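Local structure of dTDP-4-amino-4,6-dideoxyglucose formyltransferase (Shewanella sp. FDAARGOS_354, 6V2T) at residues G120-P123 and H124-W128; I233-L236 and R237-H241; A67-S71 and L72-S76; K83-A86 and H87-H91. The protein probably transfers a formyl group from a folate cofactor to the 4-amino group of dTDP-4-amino-4,6-dideoxyglucose, probably for lipopolysaccharide O-antigen synthesis. All blocks are in the same frame, centred on the assembly; numbering follows the deposited sequence.

Contact 1 of 4, residues G120-P123 and H124-W128; sequences GLNP and HNRGW. With 0FX (dTDP-4-amino-4,6-dideoxyglucose), chain G; FOL (folic acid), chain H.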
loop_
_atom_site.group_PDB
_atom_site.type_symbol
_atom_site.label_atom_id
_atom_site.label_comp_id
_atom_site.label_asym_id
_atom_site.label_seq_id
_atom_site.Cartn_x
_atom_site.Cartn_y
_atom_site.Cartn_z
ATOM N N GLY B 120 18.201 -15.430 -5.976
ATOM C CA GLY B 120 18.897 -15.178 -4.697
ATOM C C GLY B 120 20.404 -15.193 -4.908
ATOM O O GLY B 120 20.850 -15.543 -6.013
ATOM N N LEU B 121 21.156 -14.758 -3.899
ATOM C CA LEU B 121 22.631 -14.838 -3.877
ATOM C C LEU B 121 23.047 -16.055 -3.048
ATOM O O LEU B 121 23.184 -15.917 -1.809
ATOM C CB LEU B 121 23.205 -13.540 -3.303
ATOM C CG LEU B 121 24.684 -13.321 -3.646
ATOM C CD1 LEU B 121 24.859 -12.956 -5.096
ATOM C CD2 LEU B 121 25.301 -12.261 -2.768
ATOM N N ASN B 122 23.233 -17.191 -3.703
ATOM C CA ASN B 122 23.667 -18.450 -3.023
ATOM C C ASN B 122 24.964 -18.163 -2.285
ATOM O O ASN B 122 25.802 -17.427 -2.800
ATOM C CB ASN B 122 23.771 -19.595 -4.016
ATOM C CG ASN B 122 22.402 -20.056 -4.483
ATOM O OD1 ASN B 122 21.372 -19.608 -3.977
ATOM N ND2 ASN B 122 22.386 -20.926 -5.479
ATOM N N PRO B 123 25.196 -18.727 -1.076
ATOM C CA PRO B 123 24.276 -19.677 -0.429
ATOM C C PRO B 123 23.246 -19.092 0.563
ATOM O O PRO B 123 22.675 -19.840 1.403
ATOM C CB PRO B 123 25.288 -20.549 0.324
ATOM C CG PRO B 123 26.336 -19.547 0.798
ATOM C CD PRO B 123 26.442 -18.528 -0.313
ATOM N N HIS B 124 23.059 -17.772 0.522
ATOM C CA HIS B 124 22.207 -17.003 1.465
ATOM C C HIS B 124 20.742 -17.069 1.022
ATOM O O HIS B 124 20.458 -16.684 -0.141
ATOM C CB HIS B 124 22.657 -15.538 1.491
ATOM C CG HIS B 124 24.133 -15.393 1.674
ATOM N ND1 HIS B 124 24.759 -15.802 2.830
ATOM C CD2 HIS B 124 25.092 -14.895 0.856
ATOM C CE1 HIS B 124 26.053 -15.559 2.727
ATOM N NE2 HIS B 124 26.280 -14.984 1.519
ATOM N N ASN B 125 19.854 -17.540 1.890
ATOM C CA ASN B 125 18.389 -17.549 1.639
ATOM C C ASN B 125 18.157 -18.274 0.310
ATOM O O ASN B 125 17.468 -17.729 -0.576
ATOM C CB ASN B 125 17.791 -16.136 1.669
ATOM C CG ASN B 125 17.873 -15.472 3.029
ATOM O OD1 ASN B 125 17.792 -16.162 4.041
ATOM N ND2 ASN B 125 18.002 -14.152 3.066
ATOM N N ARG B 126 18.766 -19.450 0.193
ATOM C CA ARG B 126 18.413 -20.469 -0.816
ATOM C C ARG B 126 16.913 -20.756 -0.665
ATOM O O ARG B 126 16.373 -20.586 0.441
ATOM C CB ARG B 126 19.254 -21.741 -0.657
ATOM C CG ARG B 126 20.752 -21.561 -0.909
ATOM C CD ARG B 126 21.605 -22.643 -0.265
ATOM N NE ARG B 126 21.026 -23.930 -0.588
ATOM C CZ ARG B 126 20.907 -24.963 0.246
ATOM N NH1 ARG B 126 21.446 -24.927 1.454
ATOM N NH2 ARG B 126 20.229 -26.023 -0.138
ATOM N N GLY B 127 16.267 -21.180 -1.752
ATOM C CA GLY B 127 14.854 -21.617 -1.739
ATOM C C GLY B 127 13.884 -20.485 -1.970
ATOM O O GLY B 127 14.090 -19.754 -2.920
ATOM N N TRP B 128 12.835 -20.351 -1.155
ATOM C CA TRP B 128 11.655 -19.525 -1.512
ATOM C C TRP B 128 11.870 -18.030 -1.290
ATOM O O TRP B 128 12.328 -17.617 -0.220
ATOM C CB TRP B 128 10.420 -20.022 -0.778
ATOM C CG TRP B 128 9.957 -21.268 -1.441
ATOM C CD1 TRP B 128 10.450 -22.535 -1.277
ATOM C CD2 TRP B 128 9.005 -21.327 -2.505
ATOM N NE1 TRP B 128 9.794 -23.399 -2.117
ATOM C CE2 TRP B 128 8.898 -22.687 -2.876
ATOM C CE3 TRP B 128 8.152 -20.384 -3.086
ATOM C CZ2 TRP B 128 7.995 -23.114 -3.853
ATOM C CZ3 TRP B 128 7.264 -20.809 -4.048
ATOM C CH2 TRP B 128 7.196 -22.151 -4.429
HETATM O O4P 0FX G . 10.200 -15.943 -8.896
HETATM P P2 0FX G . 9.078 -16.685 -9.626
HETATM O O3P 0FX G . 9.377 -16.906 -11.075
HETATM O O1G 0FX G . 9.094 -18.083 -8.911
HETATM C C1G 0FX G . 9.237 -19.251 -9.716
HETATM C C2G 0FX G . 8.208 -20.225 -9.177
HETATM O O2G 0FX G . 6.850 -19.755 -9.275
HETATM C C3G 0FX G . 8.543 -20.447 -7.712
HETATM O O3G 0FX G . 7.639 -21.453 -7.233
HETATM C C4G 0FX G . 10.022 -20.837 -7.521
HETATM N N4A 0FX G . 10.353 -20.771 -6.094
HETATM C C5G 0FX G . 11.024 -19.946 -8.247
HETATM C C6G 0FX G . 12.441 -20.552 -8.189
HETATM O O5G 0FX G . 10.582 -19.774 -9.597
HETATM O OPP 0FX G . 7.508 -16.059 -9.787
HETATM P P 0FX G . 6.671 -16.140 -8.464
HETATM O O1P 0FX G . 6.394 -17.445 -7.881
HETATM O O2P 0FX G . 5.317 -15.568 -8.788
HETATM O O5 0FX G . 7.158 -15.134 -7.350
HETATM C C5 0FX G . 7.638 -13.859 -7.683
HETATM C C4 0FX G . 7.547 -13.003 -6.414
HETATM O O4 0FX G . 6.191 -12.732 -6.052
HETATM C C3 0FX G . 8.108 -13.677 -5.150
HETATM O O3 0FX G . 9.525 -13.596 -5.079
HETATM C C2 0FX G . 7.371 -12.980 -3.980
HETATM C C1 0FX G . 6.031 -12.617 -4.678
HETATM N N11 0FX G . 4.986 -13.535 -4.245
HETATM C C61 0FX G . 4.594 -14.590 -4.993
HETATM C C51 0FX G . 3.571 -15.412 -4.524
HETATM C C5A 0FX G . 3.123 -16.614 -5.349
HETATM C C21 0FX G . 4.404 -13.264 -3.070
HETATM O O21 0FX G . 4.834 -12.196 -2.352
HETATM N N31 0FX G . 3.417 -14.047 -2.571
HETATM C C41 0FX G . 2.987 -15.120 -3.286
HETATM O O41 0FX G . 2.026 -15.924 -2.742
HETATM N N1 FOL H . 16.182 -28.898 -8.866
HETATM C C2 FOL H . 17.300 -29.358 -8.283
HETATM N NA2 FOL H . 17.486 -30.668 -8.158
HETATM N N3 FOL H . 18.277 -28.503 -7.853
HETATM C C4 FOL H . 18.099 -27.176 -7.950
HETATM O O4 FOL H . 19.052 -26.471 -7.526
HETATM C C4A FOL H . 16.946 -26.680 -8.551
HETATM N N5 FOL H . 16.687 -25.377 -8.658
HETATM C C6 FOL H . 15.347 -24.842 -8.923
HETATM C C7 FOL H . 14.655 -25.802 -9.909
HETATM N N8 FOL H . 14.845 -27.189 -9.579
HETATM C C8A FOL H . 15.988 -27.594 -9.004
HETATM C C9 FOL H . 14.590 -24.405 -7.614
HETATM N N10 FOL H . 13.141 -24.600 -7.694
HETATM C C11 FOL H . 10.572 -26.045 -4.690
HETATM C C12 FOL H . 10.109 -25.738 -5.971
HETATM C C13 FOL H . 10.979 -25.244 -6.949
HETATM C C14 FOL H . 12.323 -25.068 -6.694
HETATM C C15 FOL H . 12.787 -25.401 -5.426
HETATM C C16 FOL H . 11.927 -25.882 -4.436
HETATM C C FOL H . 9.639 -26.604 -3.641
HETATM O O FOL H . 8.620 -27.114 -4.052
HETATM N N FOL H . 9.922 -26.636 -2.336
HETATM O O HOH W 1 19.829 -14.372 -1.307
HETATM O O HOH W 2 19.794 -17.837 -2.725
#
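His124 N donates to Leu121 O over 3.0 Å, closing a tight reversal in which the Asn122-Pro123 peptide is cis. With the cis proline in the third place, Leu121 to His124 form a type VI turn. Pro123 and His124 then lie side by side and point the same way. Pro123 CD sits over one face of the His124 imidazole, a CH-pi contact 4.1 Å from the ring centroid and 14° off its normal. His124 holds CG opposite its own carbonyl carbon (chi1 -49°), which swings the ring back over the proline. Beyond the turn the Arg126 chain passes the Pro123 carbonyl, with Arg126 CD 3.4 Å from Pro123 O. The Asn122 amide crosses it at about a right angle and brings OD1 to 3.7 Å from Arg126 CG. The guanidinium itself goes further, to the carbonyls of Ile152 and Lys206. A water accepts from Leu121 N and donates to His124 O, at 2.7 Å from the latter, so a second link ties the two ends of the turn. Downstream, Trp128 presents one indole face to N4A of the nucleotide sugar, 3.6 Å above its plane, while its NE1 lies 3.2 Å from FOL N at the ring edge. A cis-proline turn thus leads into the pocket where Trp128 touches both nucleotide sugar and folate, consistent with the formyltransferase active site.

Contact 2 of 4, residues I233-L236 and R237-H241; sequences IDLL and RALSH. With 0FX (dTDP-4-amino-4,6-dideoxyglucose), chain G; EDO (1,2-ethanediol), chain I.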
loop_
_atom_site.group_PDB
_atom_site.type_symbol
_atom_site.label_atom_id
_atom_site.label_comp_id
_atom_site.label_asym_id
_atom_site.label_seq_id
_atom_site.Cartn_x
_atom_site.Cartn_y
_atom_site.Cartn_z
ATOM N N ILE B 233 8.090 -2.772 10.816
ATOM C CA ILE B 233 8.029 -2.199 9.437
ATOM C C ILE B 233 8.803 -3.115 8.484
ATOM O O ILE B 233 8.295 -3.401 7.372
ATOM C CB ILE B 233 8.498 -0.734 9.405
ATOM C CG1 ILE B 233 7.446 0.182 10.035
ATOM C CG2 ILE B 233 8.835 -0.304 7.982
ATOM C CD1 ILE B 233 7.836 1.624 10.146
ATOM N N ASP B 234 9.963 -3.615 8.912
ATOM C CA ASP B 234 10.824 -4.503 8.095
ATOM C C ASP B 234 10.063 -5.786 7.757
ATOM O O ASP B 234 10.072 -6.193 6.575
ATOM C CB ASP B 234 12.155 -4.774 8.806
ATOM C CG ASP B 234 13.142 -3.639 8.670
ATOM O OD1 ASP B 234 12.813 -2.642 7.990
ATOM O OD2 ASP B 234 14.277 -3.790 9.175
ATOM N N LEU B 235 9.377 -6.380 8.715
ATOM C CA LEU B 235 8.556 -7.599 8.483
ATOM C C LEU B 235 7.447 -7.301 7.463
ATOM O O LEU B 235 7.262 -8.133 6.510
ATOM C CB LEU B 235 7.940 -8.039 9.811
ATOM C CG LEU B 235 6.894 -9.149 9.744
ATOM C CD1 LEU B 235 7.500 -10.388 9.130
ATOM C CD2 LEU B 235 6.337 -9.458 11.145
ATOM N N LEU B 236 6.683 -6.221 7.677
ATOM C CA LEU B 236 5.506 -5.914 6.801
ATOM C C LEU B 236 5.993 -5.507 5.395
ATOM O O LEU B 236 5.373 -5.942 4.418
ATOM C CB LEU B 236 4.643 -4.829 7.447
ATOM C CG LEU B 236 4.003 -5.210 8.778
ATOM C CD1 LEU B 236 3.228 -4.031 9.345
ATOM C CD2 LEU B 236 3.111 -6.440 8.646
ATOM N N ARG B 237 7.086 -4.749 5.272
ATOM C CA ARG B 237 7.625 -4.407 3.920
ATOM C C ARG B 237 8.160 -5.658 3.216
ATOM O O ARG B 237 7.903 -5.784 1.975
ATOM C CB ARG B 237 8.596 -3.220 3.964
ATOM C CG ARG B 237 10.022 -3.544 4.380
ATOM C CD ARG B 237 10.751 -2.218 4.580
ATOM N NE ARG B 237 12.024 -2.392 5.251
ATOM C CZ ARG B 237 13.195 -2.638 4.675
ATOM N NH1 ARG B 237 13.327 -2.766 3.359
ATOM N NH2 ARG B 237 14.255 -2.764 5.450
ATOM N N ALA B 238 8.757 -6.614 3.954
ATOM C CA ALA B 238 9.271 -7.888 3.409
ATOM C C ALA B 238 8.108 -8.690 2.812
ATOM O O ALA B 238 8.325 -9.401 1.842
ATOM C CB ALA B 238 9.948 -8.717 4.480
ATOM N N LEU B 239 6.933 -8.595 3.429
ATOM C CA LEU B 239 5.730 -9.414 3.113
ATOM C C LEU B 239 4.789 -8.648 2.159
ATOM O O LEU B 239 3.722 -9.180 1.802
ATOM C CB LEU B 239 5.057 -9.773 4.430
ATOM C CG LEU B 239 5.836 -10.783 5.276
ATOM C CD1 LEU B 239 5.079 -11.123 6.554
ATOM C CD2 LEU B 239 6.168 -12.059 4.509
ATOM N N SER B 240 5.199 -7.479 1.698
ATOM C CA SER B 240 4.418 -6.617 0.788
ATOM C C SER B 240 4.976 -6.743 -0.616
ATOM O O SER B 240 6.164 -6.446 -0.839
ATOM C CB SER B 240 4.365 -5.214 1.270
ATOM O OG SER B 240 3.795 -5.200 2.561
ATOM N N HIS B 241 4.157 -7.253 -1.520
ATOM C CA HIS B 241 4.574 -7.488 -2.925
ATOM C C HIS B 241 3.340 -7.311 -3.800
ATOM O O HIS B 241 2.640 -8.322 -4.045
ATOM C CB HIS B 241 5.196 -8.863 -3.087
ATOM C CG HIS B 241 5.884 -9.098 -4.385
ATOM N ND1 HIS B 241 7.255 -9.351 -4.446
ATOM C CD2 HIS B 241 5.411 -9.144 -5.663
ATOM C CE1 HIS B 241 7.596 -9.521 -5.721
ATOM N NE2 HIS B 241 6.479 -9.402 -6.493
HETATM O O4P 0FX G . 10.200 -15.943 -8.896
HETATM P P2 0FX G . 9.078 -16.685 -9.626
HETATM O O3P 0FX G . 9.377 -16.906 -11.075
HETATM O O1G 0FX G . 9.094 -18.083 -8.911
HETATM C C1G 0FX G . 9.237 -19.251 -9.716
HETATM C C2G 0FX G . 8.208 -20.225 -9.177
HETATM O O2G 0FX G . 6.850 -19.755 -9.275
HETATM C C3G 0FX G . 8.543 -20.447 -7.712
HETATM O O3G 0FX G . 7.639 -21.453 -7.233
HETATM C C4G 0FX G . 10.022 -20.837 -7.521
HETATM N N4A 0FX G . 10.353 -20.771 -6.094
HETATM C C5G 0FX G . 11.024 -19.946 -8.247
HETATM C C6G 0FX G . 12.441 -20.552 -8.189
HETATM O O5G 0FX G . 10.582 -19.774 -9.597
HETATM O OPP 0FX G . 7.508 -16.059 -9.787
HETATM P P 0FX G . 6.671 -16.140 -8.464
HETATM O O1P 0FX G . 6.394 -17.445 -7.881
HETATM O O2P 0FX G . 5.317 -15.568 -8.788
HETATM O O5 0FX G . 7.158 -15.134 -7.350
HETATM C C5 0FX G . 7.638 -13.859 -7.683
HETATM C C4 0FX G . 7.547 -13.003 -6.414
HETATM O O4 0FX G . 6.191 -12.732 -6.052
HETATM C C3 0FX G . 8.108 -13.677 -5.150
HETATM O O3 0FX G . 9.525 -13.596 -5.079
HETATM C C2 0FX G . 7.371 -12.980 -3.980
HETATM C C1 0FX G . 6.031 -12.617 -4.678
HETATM N N11 0FX G . 4.986 -13.535 -4.245
HETATM C C61 0FX G . 4.594 -14.590 -4.993
HETATM C C51 0FX G . 3.571 -15.412 -4.524
HETATM C C5A 0FX G . 3.123 -16.614 -5.349
HETATM C C21 0FX G . 4.404 -13.264 -3.070
HETATM O O21 0FX G . 4.834 -12.196 -2.352
HETATM N N31 0FX G . 3.417 -14.047 -2.571
HETATM C C41 0FX G . 2.987 -15.120 -3.286
HETATM O O41 0FX G . 2.026 -15.924 -2.742
HETATM C C1 EDO I . 17.752 -2.644 4.406
HETATM O O1 EDO I . 16.782 -3.672 4.595
HETATM C C2 EDO I . 18.812 -2.817 5.416
HETATM O O2 EDO I . 18.241 -2.971 6.720
#
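Arg237 holds Asp234 one helical turn back, NE and NH2 both donating to OD1 at 2.9 Å in a side-on salt bridge. OD1 lies in the guanidinium plane, but the two nitrogens come to it from the same face of a carboxylate turned 73° away. Arg237 CG stands between its backbone N and carbonyl carbon (chi1 81°), and from there the extended chain runs beside Asp234. The packed part is the helix behind this pair: Arg237 N bonds to Ile233 O at 2.8 Å and Ala238 N to Asp234 O at 3.0 Å. Leu236, Arg237 and Ala238 are buried against strand 256-266 and helix 130-137, and Ile233 and Leu236 also meet the second subunit. The regular bonding gives out at the helix end. Leu239 N makes weak bonds to both Leu235 O and Leu236 O, and Leu236 O receives Ser240 OG at 2.5 Å from above its carbonyl plane; that hydroxyl also pairs with Leu261 N. The less buried edge is that of Leu235, partly exposed, which crosses Leu239 obliquely, CD1 to CD1 at 3.6 Å. On another face, Arg237 NH2 donates to O1 of an ethanediol, probably from the crystallisation liquor, at 2.8 Å. Beyond the helix end His241 lays its ring face over the nucleotide deoxyribose. With Asp234 OD2 paired to Lys138 and Arg237 NH1 to Asp169 O, these buried, paired charges probably stay ionised.

Contact 3 of 4, residues A67-S71 and L72-S76; sequences ASLIS and LGLTS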
loop_
_atom_site.group_PDB
_atom_site.type_symbol
_atom_site.label_atom_id
_atom_site.label_comp_id
_atom_site.label_asym_id
_atom_site.label_seq_id
_atom_site.Cartn_x
_atom_site.Cartn_y
_atom_site.Cartn_z
ATOM N N ALA B 67 -1.451 -20.040 -18.592
ATOM C CA ALA B 67 -2.068 -19.321 -19.739
ATOM C C ALA B 67 -1.044 -18.493 -20.534
ATOM O O ALA B 67 -0.962 -18.663 -21.774
ATOM C CB ALA B 67 -3.196 -18.442 -19.232
ATOM N N SER B 68 -0.338 -17.586 -19.855
ATOM C CA SER B 68 0.565 -16.564 -20.451
ATOM C C SER B 68 1.799 -17.244 -21.054
ATOM O O SER B 68 2.446 -16.629 -21.934
ATOM C CB SER B 68 0.967 -15.519 -19.433
ATOM O OG SER B 68 1.909 -16.034 -18.505
ATOM N N LEU B 69 2.122 -18.449 -20.570
ATOM C CA LEU B 69 3.252 -19.270 -21.073
ATOM C C LEU B 69 2.773 -20.031 -22.312
ATOM O O LEU B 69 3.539 -20.076 -23.287
ATOM C CB LEU B 69 3.752 -20.207 -19.962
ATOM C CG LEU B 69 4.488 -19.521 -18.808
ATOM C CD1 LEU B 69 4.782 -20.496 -17.678
ATOM C CD2 LEU B 69 5.778 -18.875 -19.293
ATOM N N ILE B 70 1.534 -20.536 -22.296
ATOM C CA ILE B 70 0.904 -21.252 -23.449
ATOM C C ILE B 70 0.702 -20.280 -24.615
ATOM O O ILE B 70 0.664 -20.745 -25.777
ATOM C CB ILE B 70 -0.436 -21.888 -23.054
ATOM C CG1 ILE B 70 -0.273 -22.898 -21.919
ATOM C CG2 ILE B 70 -1.095 -22.505 -24.278
ATOM C CD1 ILE B 70 -1.583 -23.396 -21.351
ATOM N N SER B 71 0.551 -18.990 -24.307
ATOM C CA SER B 71 0.408 -17.886 -25.291
ATOM C C SER B 71 1.746 -17.616 -25.992
ATOM O O SER B 71 1.716 -17.021 -27.080
ATOM C CB SER B 71 -0.117 -16.638 -24.632
ATOM O OG SER B 71 0.951 -15.854 -24.120
ATOM N N LEU B 72 2.877 -18.004 -25.392
ATOM C CA LEU B 72 4.215 -17.913 -26.037
ATOM C C LEU B 72 4.501 -19.218 -26.792
ATOM O O LEU B 72 5.579 -19.327 -27.390
ATOM C CB LEU B 72 5.282 -17.614 -24.980
ATOM C CG LEU B 72 5.266 -16.194 -24.416
ATOM C CD1 LEU B 72 6.350 -16.013 -23.362
ATOM C CD2 LEU B 72 5.430 -15.160 -25.521
ATOM N N GLY B 73 3.553 -20.158 -26.779
ATOM C CA GLY B 73 3.633 -21.433 -27.514
ATOM C C GLY B 73 4.382 -22.494 -26.723
ATOM O O GLY B 73 4.792 -23.510 -27.328
ATOM N N LEU B 74 4.582 -22.276 -25.419
ATOM C CA LEU B 74 5.231 -23.284 -24.544
ATOM C C LEU B 74 4.217 -24.389 -24.290
ATOM O O LEU B 74 2.999 -24.127 -24.338
ATOM C CB LEU B 74 5.736 -22.658 -23.240
ATOM C CG LEU B 74 7.157 -22.102 -23.297
ATOM C CD1 LEU B 74 7.266 -20.958 -24.290
ATOM C CD2 LEU B 74 7.637 -21.658 -21.926
ATOM N N THR B 75 4.722 -25.596 -24.100
ATOM C CA THR B 75 3.942 -26.773 -23.671
ATOM C C THR B 75 4.505 -27.237 -22.332
ATOM O O THR B 75 5.576 -26.758 -21.926
ATOM C CB THR B 75 3.963 -27.860 -24.748
ATOM O OG1 THR B 75 5.339 -28.077 -25.065
ATOM C CG2 THR B 75 3.186 -27.462 -25.985
ATOM N N SER B 76 3.779 -28.114 -21.665
ATOM C CA SER B 76 4.128 -28.634 -20.325
ATOM C C SER B 76 5.254 -29.662 -20.464
ATOM O O SER B 76 5.339 -30.318 -21.527
ATOM C CB SER B 76 2.929 -29.234 -19.655
ATOM O OG SER B 76 3.241 -29.520 -18.304
#
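Ser68 O and Leu72 CG approach to 3.8 Å as the short helix 67-70 runs out. Ser68 O also accepts from Ser71 OG at 2.8 Å, the hydroxyl bending back over the preceding turn of backbone. Leu69 comes next as the main acceptor: its O takes two N-H groups from opposite faces of its plane, Leu72 N at 3.0 Å, well above the plane, and Leu74 N at 3.2 Å, only moderately tilted from it. The Leu69 and Leu74 side chains also touch, CD2 to CD2 at 4.3 Å, while Leu74 CB packs against Leu69 O. Ile70 offers its carbonyl to Gly73 N in a weak bond of 3.1 Å, closing a type I turn from Ile70 to Gly73. Ile70 CA lies 3.7 Å from Leu74 O, so the departing chain stays close to the helix end. Ser71 closes the segment; with chi1 at 88° its OG lies between backbone N and carbonyl carbon, the rotation that sends it back to Ser68. Gly73 then leaves helical geometry with phi 85°, and the bonds from Leu74 N to Leu69 O and, weakly, Gly73 N to Ile70 O make this a Schellman motif. The exit leads into strand 75-77 of the beta-alpha-beta unit begun by strand 53-60. Leu69 and Leu74 lie against Tyr59 and Tyr57 of that strand, and Leu72 and Leu74 also meet helix 33-45 at Val36 and Gln40.

Contact 4 of 4, residues K83-A86 and H87-H91; sequences KDVA and HIVEH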
loop_
_atom_site.group_PDB
_atom_site.type_symbol
_atom_site.label_atom_id
_atom_site.label_comp_id
_atom_site.label_asym_id
_atom_site.label_seq_id
_atom_site.Cartn_x
_atom_site.Cartn_y
_atom_site.Cartn_z
ATOM N N LYS B 83 9.285 -41.068 -18.067
ATOM C CA LYS B 83 9.209 -40.888 -19.541
ATOM C C LYS B 83 9.813 -39.545 -19.954
ATOM O O LYS B 83 10.596 -39.545 -20.926
ATOM C CB LYS B 83 7.761 -40.966 -20.039
ATOM C CG LYS B 83 7.331 -42.338 -20.552
ATOM C CD LYS B 83 5.855 -42.633 -20.351
ATOM C CE LYS B 83 5.552 -43.240 -18.995
ATOM N NZ LYS B 83 4.192 -42.888 -18.516
ATOM N N ASP B 84 9.426 -38.438 -19.304
ATOM C CA ASP B 84 9.918 -37.089 -19.698
ATOM C C ASP B 84 11.424 -37.019 -19.403
ATOM O O ASP B 84 12.154 -36.533 -20.267
ATOM C CB ASP B 84 9.110 -35.950 -19.064
ATOM C CG ASP B 84 7.757 -35.690 -19.726
ATOM O OD1 ASP B 84 7.381 -36.450 -20.640
ATOM O OD2 ASP B 84 7.090 -34.717 -19.328
ATOM N N VAL B 85 11.872 -37.530 -18.253
ATOM C CA VAL B 85 13.319 -37.576 -17.885
ATOM C C VAL B 85 14.094 -38.302 -18.998
ATOM O O VAL B 85 15.117 -37.747 -19.476
ATOM C CB VAL B 85 13.514 -38.209 -16.496
ATOM C CG1 VAL B 85 14.937 -38.690 -16.257
ATOM C CG2 VAL B 85 13.094 -37.245 -15.399
ATOM N N ALA B 86 13.610 -39.467 -19.449
ATOM C CA ALA B 86 14.263 -40.265 -20.514
ATOM C C ALA B 86 14.358 -39.412 -21.780
ATOM O O ALA B 86 15.456 -39.347 -22.365
ATOM C CB ALA B 86 13.513 -41.555 -20.756
ATOM N N HIS B 87 13.270 -38.742 -22.170
ATOM C CA HIS B 87 13.261 -37.884 -23.383
ATOM C C HIS B 87 14.331 -36.803 -23.230
ATOM O O HIS B 87 15.047 -36.544 -24.219
ATOM C CB HIS B 87 11.893 -37.245 -23.678
ATOM C CG HIS B 87 11.908 -36.445 -24.940
ATOM N ND1 HIS B 87 11.492 -35.134 -24.998
ATOM C CD2 HIS B 87 12.375 -36.740 -26.172
ATOM C CE1 HIS B 87 11.658 -34.667 -26.222
ATOM N NE2 HIS B 87 12.201 -35.628 -26.954
ATOM N N ILE B 88 14.437 -36.172 -22.054
ATOM C CA ILE B 88 15.388 -35.035 -21.902
ATOM C C ILE B 88 16.803 -35.597 -22.063
ATOM O O ILE B 88 17.590 -35.036 -22.893
ATOM C CB ILE B 88 15.204 -34.284 -20.564
ATOM C CG1 ILE B 88 13.835 -33.608 -20.456
ATOM C CG2 ILE B 88 16.318 -33.278 -20.361
ATOM C CD1 ILE B 88 13.383 -33.409 -19.032
ATOM N N VAL B 89 17.105 -36.660 -21.318
ATOM C CA VAL B 89 18.436 -37.326 -21.308
ATOM C C VAL B 89 18.770 -37.796 -22.725
ATOM O O VAL B 89 19.932 -37.662 -23.135
ATOM C CB VAL B 89 18.490 -38.498 -20.317
ATOM C CG1 VAL B 89 19.786 -39.260 -20.491
ATOM C CG2 VAL B 89 18.317 -38.043 -18.871
ATOM N N GLU B 90 17.770 -38.330 -23.431
ATOM C CA GLU B 90 17.856 -38.770 -24.847
ATOM C C GLU B 90 18.232 -37.591 -25.763
ATOM O O GLU B 90 19.153 -37.753 -26.564
ATOM C CB GLU B 90 16.522 -39.421 -25.233
ATOM C CG GLU B 90 16.377 -39.749 -26.710
ATOM C CD GLU B 90 17.465 -40.649 -27.264
ATOM O OE1 GLU B 90 18.131 -41.344 -26.462
ATOM O OE2 GLU B 90 17.648 -40.653 -28.498
ATOM N N HIS B 91 17.567 -36.441 -25.657
ATOM C CA HIS B 91 17.486 -35.427 -26.737
ATOM C C HIS B 91 18.348 -34.185 -26.470
ATOM O O HIS B 91 18.725 -33.513 -27.445
ATOM C CB HIS B 91 16.014 -35.031 -26.941
ATOM C CG HIS B 91 15.749 -34.372 -28.254
ATOM N ND1 HIS B 91 15.444 -35.096 -29.396
ATOM C CD2 HIS B 91 15.757 -33.064 -28.616
ATOM C CE1 HIS B 91 15.269 -34.256 -30.403
ATOM N NE2 HIS B 91 15.459 -33.003 -29.948
#
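Backbone hydrogen bonds of regular i to i+4 spacing join the two halves of this helix. His87 N donates to Lys83 O at 3.1 Å and Ile88 N to Asp84 O at 2.9 Å. Val89 N meets Val85 O almost linearly, at 175°, and Glu90 N reaches Ala86 O at 2.7 Å. Side-chain carbons lie against the same carbonyls: Ile88 CG1 is 3.4 Å from Asp84 O, and Val89 CG2 is 3.3 Å from Val85 O. Val89 has CG2 opposite its carbonyl carbon, so this branch turns back along the helix and also touches Val85 CG1 at 4.3 Å. Helix 82-91 connects parallel strands 75-77 and 94-98 of the Rossmann-like formyltransferase sheet. Its inner side is apolar, with Ile88 buried on Ile77, Val85 meeting Pro105 and Val89 meeting Val112. Ala86, His87 and Glu90 belong to the exposed side. Among the polar groups, Asp84 OD2 accepts from Asn78 N in the loop before the helix, and Asp84 N is bonded to Ser81 OG. Asp84 OD1 and His87 ND1 remain 6.1 Å apart, too far for direct pairing.

Along the chain the order is contact 3, contact 4, contact 1, contact 2. Contacts 3 and 4 are neighbours, about 20 Å between centres: strand 75-77, an outermost strand of the seven-stranded sheet, begins within contact 3 and precedes the helix of contact 4. Contact 1 belongs to the same formyltransferase range, after strand 113-118 of that sheet, its centre about 28 Å from that of contact 3. Contact 2, in the C-terminal dimerization range, lies about 42 Å from contact 4, centre to centre, across the chain's centre. Contacts 1 and 2, their centres about 18 Å apart, share the nucleotide sugar: Trp128 meets its sugar end, His241 its nucleoside end, and both regions build one pocket.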